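Local structure of aldehyde dehydrogenase (Trypanosoma brucei, 5MYP) at residues R39-V50 / L135-G145. The protein probably oxidises aldehydes with NAD+ as the electron acceptor, as expected for a member of the aldehyde dehydrogenase family. Numbering follows the deposited sequence.
Sequences RKQVLRSLLNLV and LQPLLGALAAG
R39 lies along the C-terminal end of helix 132-143. Its CB and CG pass the carbonyl oxygen of L142, with R39 CG 3.7 Å from L142 O, and CD comes close to A143 O. With the chain extended from CG to NE, R39 NE reaches 3.3 Å from G145 CA; this CA and A144 O lie over one face of the guanidinium, toward its rim. R39 NH1 donates to A143 O (3.1 Å, N-H...O angle 154°), a bond tilted from both the guanidinium and carbonyl planes. NH2 donates a hydrogen bond to R34 O and NE a weak one to N33 O, so the buried charge is held by backbone carbonyls. G145, at positive phi, closes the helix with a Schellman motif. Back along the helix from this turn, leucines mesh: L46 CD1 lies 3.5 Å from L142 CD1, their side chains crossing near a right angle, and 3.7 Å from L139 CD2. L43 CD2 meets that same L139 methyl from the preceding turn, and V50 CG2 packs on L135 CD1 at 3.9 Å. The axes of segments 39-50 and 135-143 run nearly antiparallel (163°), 9.7 Å apart at closest approach. This buried contact packs helix 36-52 against helix 132-143, which links parallel strands 110-124 and 147-151 in a beta-alpha-beta crossover of the Rossmann-like NAD-binding domain of aldehyde dehydrogenases.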
# COMPACT_ATOMS: atom_id res chain seq x y z
N ARG A 39 11.58 -16.57 -14.93
CA ARG A 39 11.83 -15.87 -13.65
C ARG A 39 12.95 -16.54 -12.86
O ARG A 39 13.82 -15.85 -12.33
CB ARG A 39 10.57 -15.81 -12.79
CG ARG A 39 9.42 -15.02 -13.39
CD ARG A 39 8.28 -14.90 -12.40
NE ARG A 39 6.97 -14.80 -13.05
CZ ARG A 39 5.81 -14.72 -12.40
NH1 ARG A 39 5.77 -14.69 -11.06
NH2 ARG A 39 4.67 -14.65 -13.08
N LYS A 40 12.93 -17.87 -12.79
CA LYS A 40 14.00 -18.63 -12.14
C LYS A 40 15.34 -18.48 -12.85
O LYS A 40 16.36 -18.36 -12.18
CB LYS A 40 13.63 -20.12 -12.02
CG LYS A 40 12.50 -20.37 -11.03
CD LYS A 40 12.15 -21.86 -10.95
CE LYS A 40 10.80 -22.06 -10.29
NZ LYS A 40 10.42 -23.49 -10.12
N GLN A 41 15.33 -18.47 -14.19
CA GLN A 41 16.55 -18.20 -14.97
C GLN A 41 17.18 -16.85 -14.60
O GLN A 41 18.39 -16.77 -14.38
CB GLN A 41 16.28 -18.25 -16.48
CG GLN A 41 16.19 -19.64 -17.07
CD GLN A 41 15.76 -19.67 -18.54
OE1 GLN A 41 15.61 -20.75 -19.12
NE2 GLN A 41 15.54 -18.50 -19.14
N VAL A 42 16.35 -15.81 -14.52
CA VAL A 42 16.82 -14.46 -14.19
C VAL A 42 17.35 -14.38 -12.75
O VAL A 42 18.40 -13.78 -12.51
CB VAL A 42 15.71 -13.40 -14.40
CG1 VAL A 42 16.09 -12.05 -13.83
CG2 VAL A 42 15.39 -13.26 -15.88
N LEU A 43 16.63 -14.99 -11.81
CA LEU A 43 17.07 -15.04 -10.42
C LEU A 43 18.39 -15.79 -10.26
O LEU A 43 19.29 -15.32 -9.58
CB LEU A 43 15.99 -15.63 -9.51
CG LEU A 43 14.73 -14.78 -9.34
CD1 LEU A 43 13.70 -15.57 -8.55
CD2 LEU A 43 15.02 -13.44 -8.65
N ARG A 44 18.49 -16.96 -10.90
CA ARG A 44 19.74 -17.74 -10.90
C ARG A 44 20.91 -16.96 -11.50
O ARG A 44 22.04 -17.04 -11.02
CB ARG A 44 19.57 -19.07 -11.64
CG ARG A 44 18.80 -20.13 -10.87
CD ARG A 44 18.97 -21.52 -11.45
NE ARG A 44 19.00 -21.54 -12.92
CZ ARG A 44 17.95 -21.76 -13.73
NH1 ARG A 44 16.72 -22.01 -13.26
NH2 ARG A 44 18.14 -21.75 -15.05
N SER A 45 20.64 -16.19 -12.58
CA SER A 45 21.65 -15.33 -13.22
C SER A 45 22.09 -14.18 -12.31
O SER A 45 23.27 -13.82 -12.30
CB SER A 45 21.14 -14.77 -14.54
OG SER A 45 20.69 -15.80 -15.40
N LEU A 46 21.15 -13.61 -11.56
CA LEU A 46 21.48 -12.57 -10.57
C LEU A 46 22.26 -13.14 -9.37
O LEU A 46 23.11 -12.46 -8.81
CB LEU A 46 20.23 -11.82 -10.11
CG LEU A 46 19.66 -10.86 -11.15
CD1 LEU A 46 18.29 -10.34 -10.75
CD2 LEU A 46 20.60 -9.70 -11.42
N LEU A 47 21.98 -14.39 -8.99
CA LEU A 47 22.82 -15.10 -8.02
C LEU A 47 24.25 -15.22 -8.55
O LEU A 47 25.21 -14.92 -7.82
CB LEU A 47 22.26 -16.49 -7.69
CG LEU A 47 23.04 -17.39 -6.73
CD1 LEU A 47 23.27 -16.70 -5.40
CD2 LEU A 47 22.29 -18.69 -6.53
N ASN A 48 24.38 -15.62 -9.81
CA ASN A 48 25.70 -15.68 -10.47
C ASN A 48 26.38 -14.31 -10.52
O ASN A 48 27.58 -14.22 -10.29
CB ASN A 48 25.59 -16.28 -11.89
CG ASN A 48 25.11 -17.72 -11.90
OD1 ASN A 48 24.66 -18.22 -12.94
ND2 ASN A 48 25.20 -18.40 -10.76
N LEU A 49 25.61 -13.26 -10.81
CA LEU A 49 26.12 -11.87 -10.77
C LEU A 49 26.81 -11.56 -9.44
O LEU A 49 27.92 -11.04 -9.42
CB LEU A 49 25.00 -10.86 -11.03
CG LEU A 49 25.25 -9.37 -10.76
CD1 LEU A 49 26.32 -8.81 -11.67
CD2 LEU A 49 23.98 -8.56 -10.92
N VAL A 50 26.14 -11.90 -8.34
CA VAL A 50 26.66 -11.63 -7.00
C VAL A 50 27.85 -12.54 -6.68
O VAL A 50 28.91 -12.06 -6.27
CB VAL A 50 25.56 -11.74 -5.92
CG1 VAL A 50 26.15 -11.58 -4.52
CG2 VAL A 50 24.47 -10.69 -6.17
N LEU A 135 19.73 -4.23 -5.39
CA LEU A 135 19.43 -5.61 -5.83
C LEU A 135 18.34 -6.33 -5.04
O LEU A 135 17.58 -7.10 -5.64
CB LEU A 135 20.70 -6.48 -5.86
CG LEU A 135 21.78 -6.16 -6.91
CD1 LEU A 135 22.82 -7.28 -6.91
CD2 LEU A 135 21.19 -5.99 -8.30
N GLN A 136 18.25 -6.11 -3.73
CA GLN A 136 17.25 -6.82 -2.93
C GLN A 136 15.81 -6.51 -3.38
O GLN A 136 15.03 -7.45 -3.58
CB GLN A 136 17.43 -6.60 -1.41
CG GLN A 136 16.54 -7.49 -0.56
CD GLN A 136 16.96 -7.56 0.90
OE1 GLN A 136 17.54 -6.63 1.45
NE2 GLN A 136 16.57 -8.64 1.56
N PRO A 137 15.46 -5.22 -3.59
CA PRO A 137 14.14 -4.92 -4.19
C PRO A 137 13.96 -5.48 -5.60
O PRO A 137 12.90 -6.01 -5.92
CB PRO A 137 14.11 -3.38 -4.23
CG PRO A 137 15.13 -2.94 -3.24
CD PRO A 137 16.19 -3.99 -3.23
N LEU A 138 15.00 -5.36 -6.44
CA LEU A 138 14.96 -5.88 -7.81
C LEU A 138 14.64 -7.38 -7.85
O LEU A 138 13.78 -7.80 -8.63
CB LEU A 138 16.28 -5.60 -8.53
CG LEU A 138 16.41 -6.11 -9.97
CD1 LEU A 138 15.36 -5.45 -10.86
CD2 LEU A 138 17.81 -5.87 -10.49
N LEU A 139 15.32 -8.17 -7.03
CA LEU A 139 15.09 -9.62 -6.97
C LEU A 139 13.61 -9.93 -6.73
O LEU A 139 13.03 -10.77 -7.41
CB LEU A 139 15.94 -10.27 -5.88
CG LEU A 139 17.45 -10.32 -6.14
CD1 LEU A 139 18.19 -10.66 -4.86
CD2 LEU A 139 17.76 -11.32 -7.24
N GLY A 140 13.02 -9.23 -5.77
CA GLY A 140 11.59 -9.35 -5.47
C GLY A 140 10.68 -8.98 -6.63
O GLY A 140 9.72 -9.69 -6.91
N ALA A 141 10.98 -7.87 -7.30
CA ALA A 141 10.19 -7.41 -8.45
C ALA A 141 10.21 -8.43 -9.59
O ALA A 141 9.18 -8.69 -10.21
CB ALA A 141 10.68 -6.05 -8.93
N LEU A 142 11.38 -9.01 -9.85
CA LEU A 142 11.54 -10.00 -10.91
C LEU A 142 10.91 -11.35 -10.55
O LEU A 142 10.38 -12.05 -11.42
CB LEU A 142 13.01 -10.17 -11.28
CG LEU A 142 13.69 -8.91 -11.83
CD1 LEU A 142 15.20 -9.07 -11.90
CD2 LEU A 142 13.13 -8.52 -13.19
N ALA A 143 10.96 -11.71 -9.26
CA ALA A 143 10.28 -12.92 -8.76
C ALA A 143 8.76 -12.88 -9.00
O ALA A 143 8.14 -13.92 -9.25
CB ALA A 143 10.58 -13.13 -7.28
N ALA A 144 8.19 -11.67 -8.92
CA ALA A 144 6.76 -11.44 -9.15
C ALA A 144 6.36 -11.29 -10.63
O ALA A 144 5.20 -11.01 -10.92
CB ALA A 144 6.31 -10.21 -8.36
N GLY A 145 7.30 -11.47 -11.55
CA GLY A 145 7.01 -11.47 -12.99
C GLY A 145 6.96 -10.09 -13.64
O GLY A 145 6.40 -9.94 -14.73